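PDB 3MMI: myosin-4 from Saccharomyces cerevisiae, which moves selected messenger RNAs, among them ASH1 mRNA, into the bud as a class V myosin motor recruited through SHE3, its globular tail being the part in this structure. Local coordinates for residues A115-Q118 with K119-Y122; L223-M226 with L227-L231; N239-Y242 with G243-D247; S283-N286 with E287-L291. All coordinates share one frame; numbering follows the deposited sequence.

The four contacts follow one another along the all-helical globular tail, each a local arrangement within a single helix or at its end. Contact 1 closes helix 111-119, its centre about 43 to 58 Å from those of the other three, across the centre of the chain. Contact 2 lies in the C-terminal half of helix 209-234, contact 3 opens helix 240-257, and contact 4 opens helix 285-292. Contacts 2 and 3, centres about 15 Å apart, touch where Leu231 CD1 packs 3.7 Å from Tyr242 CE2, so they lie in one packed part of the DIL region, while contact 1 belongs to the far end of the tail. Contact 4 stands about 12 Å from contact 3 at the nearest atoms.

Contact 1: A115-Q118 with K119-Y122; sequences AANQ and KTLY
Gln118 and Tyr122 run side by side and point the same way, the amide plane turned 66° from the ring plane. The amide comes to the edge of the phenol ring, Gln118 NE2 lying in the ring plane 3.9 Å from Tyr122 CE2. The backbone oxygen of Gln118 approaches the same ring edge, close to the plane, 3.0 Å from Tyr122 CD2. Tyr122 meets both because its CG stands beside its own backbone N (chi1 -63°), turning the ring back along the chain. Leu121 crosses Gln118 obliquely instead, its CG 3.2 Å from Gln118 O.

The stretch is the frayed C-terminal end of helix 111-119, continued by a type I turn from Lys119 to Tyr122. The bonds that carry the helix into the turn are long and weak: Lys119 N reaches to both Ala115 O and Ala116 O, and Leu121 N to Gln118 O is 3.3 Å. Tyr122 N to Lys119 O closes the turn at 3.0 Å.

Lys119 folds over the last helical turn, its CG 3.3 Å from Ala116 O, while NZ forms a salt bridge with Glu142 of helix 132-168. Tyr122 packs on Val66 and Arg67 of helix 53-67 and on Leu135. With an alanine in place of Tyr122, the Gln118 amide would probably lose the ring edge and be freer to turn, leaving a gap toward Val66.

Contact 2: L223-M226 with L227-L231; sequences LNVM and LFNDL
Met226 and Asp230 meet one turn apart on helix 209-234, an alpha helix of the DIL region whose regular i to i+4 ladder carries this contact. The methionine methyl makes the approach: CE lies 3.6 Å from Asp230 OD2, the two side chains crossing at a slant, and the same methyl touches Leu227 CD2 at 4.1 Å. Bends at chi2 and chi3 bring it there, the last bond, from SD to CE, turning the methyl forward toward the next turn. Val225 and Asn229 instead lie side by side, pointing the same way, with Val225 CG1 3.6 Å from Asn229 ND2.

Behind these side chains stand the backbone bonds, of which Asn229 N to Val225 O is nearly straight at 167°. Leu227 curls back over the preceding turn, its CG beside its own backbone N, and so lays CB and CG against Leu223 O.

Farther out, Ile170 of helix 170-174 touches Leu223, Met226 and Leu227, while Phe228 packs on Ala274 of helix 269-279. The Asn224 amide bonds to Gln270 and to the backbone N of Ile271. Asn229 ND2 donates to the backbone oxygen of Leu347, tying the helix to a distant loop. A leucine in place of Asn229 would probably leave that carbonyl without its donor and the loop less firmly held. Val225 O lies over the flat side of the Asn229 amide, 3.2 Å from Asn229 CG.

Contact 3: N239-Y242 with G243-D247; sequences NWKY and GYEVD
Tyr242 and Val246 make the apolar part of this contact, a CH-pi interaction one helical turn apart. Val246 CG2 lies over one face of the phenol ring, 3.7 Å from its centroid and 26° off the normal, displaced toward the CE2 side of the ring, where Val246 CG2 to Tyr242 CE2 is 3.3 Å. Two torsions make the meeting possible: Tyr242 holds CG anti to its backbone N (chi1 178°), and Val246 places CG2 beside its own N.

The hydrogen bonds belong to the start of helix 240-257, in the DIL region. Asn239 is its N-cap: Asn239 OD1 accepts from Tyr242 N at 2.6 Å, a nearly straight bond that satisfies an amide at the open helix end. The i to i+4 series begins with Gly243 N to Asn239 O and runs on through Val246 N to Tyr242 O.

Among the charged groups, Lys241 and Glu245 lie alongside each other and point the same way. Their charged ends stop short of a salt bridge, with Lys241 NZ 4.1 Å from Glu245 OE2; the closer approach is made by the lysine methylene CE, 3.2 Å from the same oxygen. The attraction is therefore probably modest. Outside the two segments, Tyr242 OH bonds to the backbone oxygen of Leu175 and its ring meets that of Phe180, while Val246 packs on Val275 of helix 269-279.

Contact 4: S283-N286 with E287-L291; sequences SNLN and EFKLL
One carboxylate oxygen, Glu287 OE1, gathers bonds from both residues that precede the helix. It accepts from Ser283 N at 2.7 Å, the donor lying close to the direction of the C-O bond, and from Ser283 OG at 3.2 Å, which comes from above the carboxylate plane. Asn284 N adds a weaker, bent bond to the same oxygen. Glu287 reaches back this far because its CG stands beside its own backbone N and the chain beyond is extended (chi2 -177°).

The reciprocal bond runs from Glu287 N to Asn284 OD1, although the place of that oxygen is less certain. Together the two residues form a capping box at the start of helix 285-292, in the DIL region, with Asn284 as N-cap. Their side chains cross at about a right angle, and the amide and carboxylate planes are 34° apart. The carboxylate, set at the helix N-terminus, is probably stabilised in its charged form by the backbone N-H groups there.

Leu285 and Lys289, one turn apart, lie side by side and point the same way, Leu285 CD1 touching Lys289 CD at 3.6 Å, on a side of the helix where they also touch Ile324 and Tyr327 of helix 322-338. Phe288 N bonds to Asn284 O in the carbonyl plane, and the Phe288 ring turns inward to Ile324 and Leu328, with Ile303 and Leu307 of helix 300-308 also against it.

Contact 1: A115-Q118 with K119-Y122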
ATOM      1  N   ALA A 115     -17.047  16.560  -0.370  1.00 29.80           N
ATOM      2  CA  ALA A 115     -18.242  16.291   0.439  1.00 31.42           C
ATOM      3  C   ALA A 115     -18.230  16.999   1.779  1.00 33.43           C
ATOM      4  O   ALA A 115     -19.245  17.573   2.193  1.00 32.98           O
ATOM      5  CB  ALA A 115     -18.526  14.740   0.634  1.00 29.62           C
ATOM      6  N   ALA A 116     -17.076  16.994   2.446  1.00 35.05           N
ATOM      7  CA  ALA A 116     -16.932  17.706   3.736  1.00 37.07           C
ATOM      8  C   ALA A 116     -17.069  19.175   3.546  1.00 41.64           C
ATOM      9  O   ALA A 116     -17.736  19.828   4.391  1.00 43.70           O
ATOM     10  CB  ALA A 116     -15.588  17.415   4.422  1.00 35.36           C
ATOM     11  N   ASN A 117     -16.429  19.730   2.486  1.00 43.26           N
ATOM     12  CA  ASN A 117     -16.632  21.166   2.185  1.00 45.59           C
ATOM     13  C   ASN A 117     -18.053  21.527   1.634  1.00 44.67           C
ATOM     14  O   ASN A 117     -18.489  22.624   1.770  1.00 43.68           O
ATOM     15  CB  ASN A 117     -15.507  21.817   1.314  1.00 46.47           C
ATOM     16  CG  ASN A 117     -15.663  23.411   1.219  1.00 54.59           C
ATOM     17  OD1 ASN A 117     -16.136  23.967   0.195  1.00 59.00           O
ATOM     18  ND2 ASN A 117     -15.353  24.103   2.330  1.00 47.40           N
ATOM     19  N   GLN A 118     -18.755  20.611   0.990  1.00 46.24           N
ATOM     20  CA  GLN A 118     -20.090  20.923   0.559  1.00 47.37           C
ATOM     21  C   GLN A 118     -20.935  21.141   1.786  1.00 49.72           C
ATOM     22  O   GLN A 118     -21.875  21.892   1.782  1.00 51.49           O
ATOM     23  CB  GLN A 118     -20.672  19.814  -0.298  1.00 43.86           C
ATOM     24  CG  GLN A 118     -20.240  19.953  -1.695  1.00 50.02           C
ATOM     25  CD  GLN A 118     -20.885  21.117  -2.397  1.00 47.91           C
ATOM     26  OE1 GLN A 118     -20.226  22.072  -2.802  1.00 51.04           O
ATOM     27  NE2 GLN A 118     -22.199  21.008  -2.589  1.00 54.52           N
ATOM     28  N   LYS A 119     -20.631  20.464   2.866  1.00 52.70           N
ATOM     29  CA  LYS A 119     -21.642  20.393   3.860  1.00 56.27           C
ATOM     30  C   LYS A 119     -21.534  21.608   4.753  1.00 58.63           C
ATOM     31  O   LYS A 119     -22.494  22.055   5.436  1.00 56.57           O
ATOM     32  CB  LYS A 119     -21.623  19.031   4.561  1.00 59.04           C
ATOM     33  CG  LYS A 119     -20.662  18.833   5.664  1.00 55.85           C
ATOM     34  CD  LYS A 119     -21.180  17.633   6.444  1.00 55.50           C
ATOM     35  CE  LYS A 119     -20.064  16.644   6.801  1.00 56.45           C
ATOM     36  NZ  LYS A 119     -19.580  15.812   5.578  1.00 47.94           N
ATOM     37  N   THR A 120     -20.373  22.215   4.633  1.00 60.98           N
ATOM     38  CA  THR A 120     -20.099  23.421   5.351  1.00 63.97           C
ATOM     39  C   THR A 120     -21.070  24.586   4.991  1.00 65.63           C
ATOM     40  O   THR A 120     -21.140  25.578   5.740  1.00 64.21           O
ATOM     41  CB  THR A 120     -18.643  23.902   5.167  1.00 65.25           C
ATOM     42  OG1 THR A 120     -18.589  25.269   5.550  1.00 70.04           O
ATOM     43  CG2 THR A 120     -18.244  23.912   3.751  1.00 66.56           C
ATOM     44  N   LEU A 121     -21.819  24.446   3.880  1.00 65.69           N
ATOM     45  CA  LEU A 121     -22.714  25.538   3.399  1.00 64.19           C
ATOM     46  C   LEU A 121     -24.182  25.198   3.644  1.00 63.22           C
ATOM     47  O   LEU A 121     -25.073  25.985   3.296  1.00 63.84           O
ATOM     48  CB  LEU A 121     -22.559  25.669   1.877  1.00 66.46           C
ATOM     49  CG  LEU A 121     -21.332  25.033   1.222  1.00 69.76           C
ATOM     50  CD1 LEU A 121     -21.320  25.275  -0.325  1.00 70.89           C
ATOM     51  CD2 LEU A 121     -20.104  25.606   1.903  1.00 73.13           C
ATOM     52  N   TYR A 122     -24.442  24.001   4.173  1.00 60.16           N
ATOM     53  CA  TYR A 122     -25.793  23.582   4.449  1.00 58.52           C
ATOM     54  C   TYR A 122     -26.067  23.484   5.955  1.00 59.35           C
ATOM     55  O   TYR A 122     -25.196  23.815   6.797  1.00 58.97           O
ATOM     56  CB  TYR A 122     -26.098  22.249   3.739  1.00 57.68           C
ATOM     57  CG  TYR A 122     -26.033  22.308   2.217  1.00 52.79           C
ATOM     58  CD1 TYR A 122     -27.123  22.780   1.466  1.00 51.44           C
ATOM     59  CD2 TYR A 122     -24.881  21.887   1.536  1.00 47.74           C
ATOM     60  CE1 TYR A 122     -27.065  22.836   0.068  1.00 50.96           C
ATOM     61  CE2 TYR A 122     -24.808  21.930   0.165  1.00 45.02           C
ATOM     62  CZ  TYR A 122     -25.909  22.417  -0.575  1.00 52.25           C
ATOM     63  OH  TYR A 122     -25.888  22.466  -1.958  1.00 52.64           O
TER

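Contact 2: L223-M226 with L227-L231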
ATOM      1  N   LEU A 223       7.067  -3.569   0.687  1.00 19.71           N
ATOM      2  CA  LEU A 223       8.381  -4.232   0.504  1.00 23.41           C
ATOM      3  C   LEU A 223       8.708  -5.084   1.737  1.00 20.71           C
ATOM      4  O   LEU A 223       9.335  -6.108   1.613  1.00 23.03           O
ATOM      5  CB  LEU A 223       9.545  -3.231   0.163  1.00 21.05           C
ATOM      6  CG  LEU A 223       9.423  -2.498  -1.221  1.00 23.51           C
ATOM      7  CD1 LEU A 223      10.304  -1.204  -1.242  1.00 27.42           C
ATOM      8  CD2 LEU A 223       9.834  -3.330  -2.411  1.00 18.98           C
ATOM      9  N   ASN A 224       8.250  -4.677   2.897  1.00 19.74           N
ATOM     10  CA  ASN A 224       8.217  -5.567   4.118  1.00 19.87           C
ATOM     11  C   ASN A 224       7.661  -7.004   3.807  1.00 19.32           C
ATOM     12  O   ASN A 224       8.392  -7.993   3.997  1.00 19.31           O
ATOM     13  CB  ASN A 224       7.368  -4.861   5.209  1.00 19.53           C
ATOM     14  CG  ASN A 224       7.296  -5.637   6.503  1.00 21.85           C
ATOM     15  OD1 ASN A 224       8.359  -5.948   7.108  1.00 22.40           O
ATOM     16  ND2 ASN A 224       6.117  -6.042   6.883  1.00 19.99           N
ATOM     17  N   VAL A 225       6.468  -7.077   3.177  1.00 20.55           N
ATOM     18  CA  VAL A 225       5.749  -8.339   2.783  1.00 21.85           C
ATOM     19  C   VAL A 225       6.587  -9.135   1.830  1.00 20.81           C
ATOM     20  O   VAL A 225       6.976 -10.251   2.070  1.00 19.04           O
ATOM     21  CB  VAL A 225       4.374  -7.937   2.145  1.00 20.60           C
ATOM     22  CG1 VAL A 225       3.733  -9.187   1.491  1.00 24.07           C
ATOM     23  CG2 VAL A 225       3.526  -7.339   3.242  1.00 20.34           C
ATOM     24  N   MET A 226       7.005  -8.460   0.762  1.00 23.63           N
ATOM     25  CA  MET A 226       7.765  -9.145  -0.326  1.00 22.78           C
ATOM     26  C   MET A 226       9.114  -9.620   0.168  1.00 20.32           C
ATOM     27  O   MET A 226       9.610 -10.719  -0.114  1.00 21.09           O
ATOM     28  CB  MET A 226       7.961  -8.151  -1.428  1.00 24.11           C
ATOM     29  CG  MET A 226       8.644  -8.719  -2.607  1.00 33.74           C
ATOM     30  SD  MET A 226       9.667  -7.471  -3.355  1.00 48.85           S
ATOM     31  CE  MET A 226      11.261  -8.167  -2.987  1.00 47.38           C
ATOM     32  N   LEU A 227       9.736  -8.775   0.974  1.00 18.80           N
ATOM     33  CA  LEU A 227      11.063  -9.121   1.436  1.00 17.56           C
ATOM     34  C   LEU A 227      11.013 -10.241   2.467  1.00 16.61           C
ATOM     35  O   LEU A 227      11.747 -11.199   2.409  1.00 14.85           O
ATOM     36  CB  LEU A 227      11.808  -7.936   2.031  1.00 16.37           C
ATOM     37  CG  LEU A 227      12.431  -6.936   1.037  1.00 25.04           C
ATOM     38  CD1 LEU A 227      12.851  -5.712   1.797  1.00 18.77           C
ATOM     39  CD2 LEU A 227      13.629  -7.454   0.316  1.00 13.39           C
ATOM     40  N   PHE A 228      10.107 -10.112   3.424  1.00 17.83           N
ATOM     41  CA  PHE A 228       9.955 -11.187   4.410  1.00 17.43           C
ATOM     42  C   PHE A 228       9.545 -12.536   3.683  1.00 17.36           C
ATOM     43  O   PHE A 228      10.119 -13.542   4.037  1.00 17.60           O
ATOM     44  CB  PHE A 228       8.874 -10.881   5.423  1.00 15.86           C
ATOM     45  CG  PHE A 228       8.705 -11.936   6.416  1.00 18.61           C
ATOM     46  CD1 PHE A 228       9.633 -12.049   7.475  1.00 15.62           C
ATOM     47  CD2 PHE A 228       7.661 -12.864   6.296  1.00 15.44           C
ATOM     48  CE1 PHE A 228       9.517 -13.046   8.357  1.00 19.69           C
ATOM     49  CE2 PHE A 228       7.477 -13.830   7.228  1.00 17.70           C
ATOM     50  CZ  PHE A 228       8.362 -13.965   8.292  1.00 18.23           C
ATOM     51  N   ASN A 229       8.553 -12.522   2.801  1.00 16.79           N
ATOM     52  CA  ASN A 229       8.062 -13.746   2.120  1.00 18.15           C
ATOM     53  C   ASN A 229       9.221 -14.372   1.326  1.00 18.12           C
ATOM     54  O   ASN A 229       9.460 -15.583   1.365  1.00 16.18           O
ATOM     55  CB  ASN A 229       6.870 -13.382   1.223  1.00 13.89           C
ATOM     56  CG  ASN A 229       5.615 -13.105   2.025  1.00 14.90           C
ATOM     57  OD1 ASN A 229       5.609 -13.248   3.223  1.00 16.73           O
ATOM     58  ND2 ASN A 229       4.511 -12.731   1.333  1.00 15.19           N
ATOM     59  N   ASP A 230       9.998 -13.531   0.633  1.00 19.35           N
ATOM     60  CA  ASP A 230      11.156 -14.066  -0.120  1.00 19.50           C
ATOM     61  C   ASP A 230      12.257 -14.528   0.748  1.00 19.36           C
ATOM     62  O   ASP A 230      13.039 -15.461   0.387  1.00 18.12           O
ATOM     63  CB  ASP A 230      11.720 -13.054  -1.100  1.00 18.01           C
ATOM     64  CG  ASP A 230      10.803 -12.808  -2.293  1.00 23.50           C
ATOM     65  OD1 ASP A 230       9.803 -13.553  -2.472  1.00 26.16           O
ATOM     66  OD2 ASP A 230      11.046 -11.776  -3.013  1.00 27.05           O
ATOM     67  N   LEU A 231      12.389 -13.906   1.916  1.00 17.71           N
ATOM     68  CA  LEU A 231      13.432 -14.398   2.821  1.00 19.04           C
ATOM     69  C   LEU A 231      13.112 -15.873   3.205  1.00 22.14           C
ATOM     70  O   LEU A 231      14.055 -16.754   3.214  1.00 22.00           O
ATOM     71  CB  LEU A 231      13.486 -13.554   4.085  1.00 18.54           C
ATOM     72  CG  LEU A 231      14.346 -14.165   5.190  1.00 17.77           C
ATOM     73  CD1 LEU A 231      15.858 -13.893   4.894  1.00 23.47           C
ATOM     74  CD2 LEU A 231      14.011 -13.628   6.618  1.00 20.13           C
TER

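Contact 3: N239-Y242 with G243-D247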
ATOM      1  N   ASN A 239      22.361 -17.399   8.024  1.00 26.89           N
ATOM      2  CA  ASN A 239      23.189 -17.304   9.215  1.00 28.54           C
ATOM      3  C   ASN A 239      23.382 -15.856   9.667  1.00 25.89           C
ATOM      4  O   ASN A 239      22.923 -14.954   9.023  1.00 25.90           O
ATOM      5  CB  ASN A 239      24.578 -17.895   8.958  1.00 28.33           C
ATOM      6  CG  ASN A 239      25.268 -17.186   7.824  1.00 36.36           C
ATOM      7  OD1 ASN A 239      25.338 -15.961   7.813  1.00 36.10           O
ATOM      8  ND2 ASN A 239      25.663 -17.934   6.800  1.00 43.48           N
ATOM      9  N   TRP A 240      24.122 -15.662  10.750  1.00 24.65           N
ATOM     10  CA  TRP A 240      24.273 -14.321  11.401  1.00 26.98           C
ATOM     11  C   TRP A 240      24.920 -13.244  10.457  1.00 26.62           C
ATOM     12  O   TRP A 240      24.507 -12.077  10.436  1.00 25.19           O
ATOM     13  CB  TRP A 240      25.025 -14.396  12.763  1.00 25.90           C
ATOM     14  CG  TRP A 240      26.482 -14.672  12.583  1.00 30.47           C
ATOM     15  CD1 TRP A 240      27.091 -15.941  12.539  1.00 33.45           C
ATOM     16  CD2 TRP A 240      27.554 -13.716  12.331  1.00 29.74           C
ATOM     17  NE1 TRP A 240      28.452 -15.813  12.259  1.00 28.01           N
ATOM     18  CE2 TRP A 240      28.769 -14.475  12.158  1.00 29.22           C
ATOM     19  CE3 TRP A 240      27.603 -12.310  12.208  1.00 29.89           C
ATOM     20  CZ2 TRP A 240      30.021 -13.858  11.869  1.00 27.08           C
ATOM     21  CZ3 TRP A 240      28.839 -11.686  11.929  1.00 32.51           C
ATOM     22  CH2 TRP A 240      30.045 -12.478  11.760  1.00 28.42           C
ATOM     23  N   LYS A 241      25.818 -13.730   9.592  1.00 24.65           N
ATOM     24  CA  LYS A 241      26.436 -12.988   8.575  1.00 24.11           C
ATOM     25  C   LYS A 241      25.520 -12.587   7.473  1.00 22.99           C
ATOM     26  O   LYS A 241      25.523 -11.413   7.082  1.00 23.09           O
ATOM     27  CB  LYS A 241      27.653 -13.765   8.010  1.00 26.81           C
ATOM     28  CG  LYS A 241      28.550 -12.936   7.147  1.00 26.20           C
ATOM     29  CD  LYS A 241      28.951 -11.701   7.969  1.00 34.86           C
ATOM     30  CE  LYS A 241      29.534 -10.654   7.036  1.00 45.54           C
ATOM     31  NZ  LYS A 241      30.926 -10.787   7.282  1.00 55.38           N
ATOM     32  N   TYR A 242      24.728 -13.528   6.983  1.00 22.31           N
ATOM     33  CA  TYR A 242      23.703 -13.195   6.066  1.00 21.19           C
ATOM     34  C   TYR A 242      22.835 -12.095   6.623  1.00 20.68           C
ATOM     35  O   TYR A 242      22.433 -11.151   5.896  1.00 21.37           O
ATOM     36  CB  TYR A 242      22.931 -14.453   5.624  1.00 19.57           C
ATOM     37  CG  TYR A 242      21.767 -14.159   4.655  1.00 19.98           C
ATOM     38  CD1 TYR A 242      21.906 -14.202   3.270  1.00 22.02           C
ATOM     39  CD2 TYR A 242      20.562 -13.750   5.162  1.00 17.60           C
ATOM     40  CE1 TYR A 242      20.812 -13.964   2.450  1.00 23.55           C
ATOM     41  CE2 TYR A 242      19.499 -13.497   4.331  1.00 21.18           C
ATOM     42  CZ  TYR A 242      19.631 -13.614   3.015  1.00 15.69           C
ATOM     43  OH  TYR A 242      18.563 -13.283   2.266  1.00 27.77           O
ATOM     44  N   GLY A 243      22.505 -12.223   7.927  1.00 20.12           N
ATOM     45  CA  GLY A 243      21.559 -11.321   8.562  1.00 18.94           C
ATOM     46  C   GLY A 243      22.137  -9.916   8.593  1.00 21.22           C
ATOM     47  O   GLY A 243      21.505  -8.944   8.186  1.00 19.12           O
ATOM     48  N   TYR A 244      23.399  -9.848   8.999  1.00 20.27           N
ATOM     49  CA  TYR A 244      24.111  -8.595   9.034  1.00 23.29           C
ATOM     50  C   TYR A 244      24.211  -7.852   7.667  1.00 25.02           C
ATOM     51  O   TYR A 244      23.993  -6.633   7.570  1.00 26.19           O
ATOM     52  CB  TYR A 244      25.510  -8.796   9.577  1.00 26.63           C
ATOM     53  CG  TYR A 244      26.331  -7.532   9.490  1.00 28.99           C
ATOM     54  CD1 TYR A 244      26.238  -6.567  10.516  1.00 32.69           C
ATOM     55  CD2 TYR A 244      27.176  -7.274   8.387  1.00 36.84           C
ATOM     56  CE1 TYR A 244      26.957  -5.368  10.463  1.00 41.74           C
ATOM     57  CE2 TYR A 244      27.929  -6.008   8.307  1.00 37.81           C
ATOM     58  CZ  TYR A 244      27.803  -5.099   9.386  1.00 39.54           C
ATOM     59  OH  TYR A 244      28.467  -3.916   9.437  1.00 41.95           O
ATOM     60  N   GLU A 245      24.450  -8.595   6.599  1.00 25.22           N
ATOM     61  CA  GLU A 245      24.492  -8.039   5.249  1.00 26.35           C
ATOM     62  C   GLU A 245      23.125  -7.537   4.707  1.00 25.65           C
ATOM     63  O   GLU A 245      23.089  -6.455   4.107  1.00 26.71           O
ATOM     64  CB  GLU A 245      25.103  -9.047   4.279  1.00 25.79           C
ATOM     65  CG  GLU A 245      26.560  -9.424   4.665  1.00 32.11           C
ATOM     66  CD  GLU A 245      27.554  -8.178   4.656  1.00 42.00           C
ATOM     67  OE1 GLU A 245      27.492  -7.285   3.838  1.00 45.82           O
ATOM     68  OE2 GLU A 245      28.407  -8.010   5.531  1.00 51.20           O
ATOM     69  N   VAL A 246      22.031  -8.271   4.940  1.00 21.24           N
ATOM     70  CA  VAL A 246      20.686  -7.791   4.596  1.00 17.85           C
ATOM     71  C   VAL A 246      20.376  -6.541   5.379  1.00 19.08           C
ATOM     72  O   VAL A 246      19.684  -5.661   4.889  1.00 19.86           O
ATOM     73  CB  VAL A 246      19.630  -8.911   4.903  1.00 16.37           C
ATOM     74  CG1 VAL A 246      18.149  -8.409   4.656  1.00 16.45           C
ATOM     75  CG2 VAL A 246      20.076 -10.244   4.089  1.00 16.18           C
ATOM     76  N   ASP A 247      20.800  -6.499   6.631  1.00 20.44           N
ATOM     77  CA  ASP A 247      20.563  -5.337   7.487  1.00 24.38           C
ATOM     78  C   ASP A 247      21.111  -4.045   6.879  1.00 23.88           C
ATOM     79  O   ASP A 247      20.386  -3.070   6.746  1.00 23.88           O
ATOM     80  CB  ASP A 247      21.273  -5.474   8.861  1.00 24.99           C
ATOM     81  CG  ASP A 247      20.362  -5.176  10.032  1.00 32.43           C
ATOM     82  OD1 ASP A 247      19.221  -4.714   9.824  1.00 52.32           O
ATOM     83  OD2 ASP A 247      20.686  -5.552  11.180  1.00 40.49           O
TER

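Contact 4: S283-N286 with E287-L291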
ATOM      1  N   SER A 283      21.428 -19.153  23.305  1.00 48.81           N
ATOM      2  CA  SER A 283      21.849 -20.489  23.693  1.00 48.84           C
ATOM      3  C   SER A 283      21.006 -21.223  24.750  1.00 47.62           C
ATOM      4  O   SER A 283      21.333 -22.338  25.071  1.00 47.95           O
ATOM      5  CB  SER A 283      23.323 -20.480  24.084  1.00 50.18           C
ATOM      6  OG  SER A 283      23.500 -19.759  25.294  1.00 48.54           O
ATOM      7  N   ASN A 284      19.928 -20.655  25.280  1.00 45.38           N
ATOM      8  CA  ASN A 284      19.077 -21.526  26.067  1.00 43.91           C
ATOM      9  C   ASN A 284      17.698 -21.088  26.084  1.00 40.32           C
ATOM     10  O   ASN A 284      17.436 -19.959  25.713  1.00 38.12           O
ATOM     11  CB  ASN A 284      19.624 -21.770  27.467  1.00 46.32           C
ATOM     12  CG  ASN A 284      19.986 -20.469  28.192  1.00 52.68           C
ATOM     13  OD1 ASN A 284      19.109 -19.687  28.621  1.00 42.10           O
ATOM     14  ND2 ASN A 284      21.290 -20.235  28.332  1.00 60.43           N
ATOM     15  N   LEU A 285      16.805 -22.025  26.416  1.00 41.45           N
ATOM     16  CA  LEU A 285      15.406 -21.840  26.070  1.00 41.94           C
ATOM     17  C   LEU A 285      14.915 -20.708  26.969  1.00 40.45           C
ATOM     18  O   LEU A 285      13.958 -19.953  26.689  1.00 42.31           O
ATOM     19  CB  LEU A 285      14.635 -23.184  26.100  1.00 41.79           C
ATOM     20  CG  LEU A 285      13.986 -23.897  27.284  1.00 45.56           C
ATOM     21  CD1 LEU A 285      13.595 -22.916  28.380  1.00 54.40           C
ATOM     22  CD2 LEU A 285      12.756 -24.770  26.926  1.00 39.78           C
ATOM     23  N   ASN A 286      15.645 -20.610  28.068  1.00 38.33           N
ATOM     24  CA  ASN A 286      15.498 -19.541  28.993  1.00 36.43           C
ATOM     25  C   ASN A 286      15.815 -18.104  28.562  1.00 31.82           C
ATOM     26  O   ASN A 286      15.027 -17.219  28.815  1.00 31.53           O
ATOM     27  CB  ASN A 286      16.287 -19.825  30.211  1.00 38.37           C
ATOM     28  CG  ASN A 286      15.542 -19.457  31.331  1.00 45.76           C
ATOM     29  OD1 ASN A 286      15.431 -18.270  31.658  1.00 52.08           O
ATOM     30  ND2 ASN A 286      14.860 -20.456  31.924  1.00 58.53           N
ATOM     31  N   GLU A 287      16.918 -17.898  27.872  1.00 29.07           N
ATOM     32  CA  GLU A 287      17.049 -16.660  27.091  1.00 32.57           C
ATOM     33  C   GLU A 287      16.056 -16.445  26.031  1.00 28.63           C
ATOM     34  O   GLU A 287      15.575 -15.303  25.942  1.00 28.55           O
ATOM     35  CB  GLU A 287      18.387 -16.578  26.414  1.00 35.06           C
ATOM     36  CG  GLU A 287      19.356 -17.187  27.246  1.00 44.43           C
ATOM     37  CD  GLU A 287      20.752 -17.105  26.693  1.00 59.77           C
ATOM     38  OE1 GLU A 287      21.022 -17.688  25.574  1.00 64.05           O
ATOM     39  OE2 GLU A 287      21.574 -16.479  27.417  1.00 59.21           O
ATOM     40  N   PHE A 288      15.726 -17.559  25.274  1.00 27.52           N
ATOM     41  CA  PHE A 288      14.789 -17.534  24.162  1.00 22.56           C
ATOM     42  C   PHE A 288      13.457 -17.108  24.694  1.00 21.61           C
ATOM     43  O   PHE A 288      12.789 -16.360  24.010  1.00 23.11           O
ATOM     44  CB  PHE A 288      14.747 -18.905  23.441  1.00 23.30           C
ATOM     45  CG  PHE A 288      13.878 -18.922  22.251  1.00 18.43           C
ATOM     46  CD1 PHE A 288      14.432 -18.614  21.023  1.00 19.16           C
ATOM     47  CD2 PHE A 288      12.532 -19.166  22.343  1.00 19.35           C
ATOM     48  CE1 PHE A 288      13.715 -18.576  19.914  1.00 17.47           C
ATOM     49  CE2 PHE A 288      11.758 -19.117  21.086  1.00 26.88           C
ATOM     50  CZ  PHE A 288      12.375 -18.794  19.897  1.00 10.34           C
ATOM     51  N   LYS A 289      13.052 -17.643  25.865  1.00 23.00           N
ATOM     52  CA  LYS A 289      11.688 -17.418  26.359  1.00 27.62           C
ATOM     53  C   LYS A 289      11.603 -15.982  26.739  1.00 26.68           C
ATOM     54  O   LYS A 289      10.622 -15.275  26.499  1.00 24.86           O
ATOM     55  CB  LYS A 289      11.343 -18.284  27.587  1.00 30.95           C
ATOM     56  CG  LYS A 289      10.733 -19.722  27.220  1.00 35.01           C
ATOM     57  CD  LYS A 289      10.731 -20.717  28.365  1.00 38.61           C
ATOM     58  CE  LYS A 289       9.456 -20.688  29.183  1.00 40.95           C
ATOM     59  NZ  LYS A 289       8.980 -22.118  29.487  1.00 52.99           N
ATOM     60  N   LEU A 290      12.711 -15.533  27.286  1.00 31.07           N
ATOM     61  CA  LEU A 290      12.826 -14.117  27.643  1.00 34.42           C
ATOM     62  C   LEU A 290      12.692 -13.190  26.457  1.00 31.22           C
ATOM     63  O   LEU A 290      11.976 -12.177  26.543  1.00 29.28           O
ATOM     64  CB  LEU A 290      14.107 -13.797  28.396  1.00 35.29           C
ATOM     65  CG  LEU A 290      14.259 -13.983  29.886  1.00 38.79           C
ATOM     66  CD1 LEU A 290      15.258 -12.900  30.284  1.00 47.49           C
ATOM     67  CD2 LEU A 290      12.925 -13.785  30.653  1.00 42.29           C
ATOM     68  N   LEU A 291      13.291 -13.608  25.338  1.00 30.83           N
ATOM     69  CA  LEU A 291      13.168 -12.827  24.107  1.00 30.09           C
ATOM     70  C   LEU A 291      11.855 -12.913  23.374  1.00 31.62           C
ATOM     71  O   LEU A 291      11.356 -11.850  22.935  1.00 33.39           O
ATOM     72  CB  LEU A 291      14.355 -13.073  23.234  1.00 30.07           C
ATOM     73  CG  LEU A 291      15.648 -12.453  23.803  1.00 34.17           C
ATOM     74  CD1 LEU A 291      16.922 -12.941  23.127  1.00 34.85           C
ATOM     75  CD2 LEU A 291      15.673 -10.934  23.694  1.00 25.36           C
TER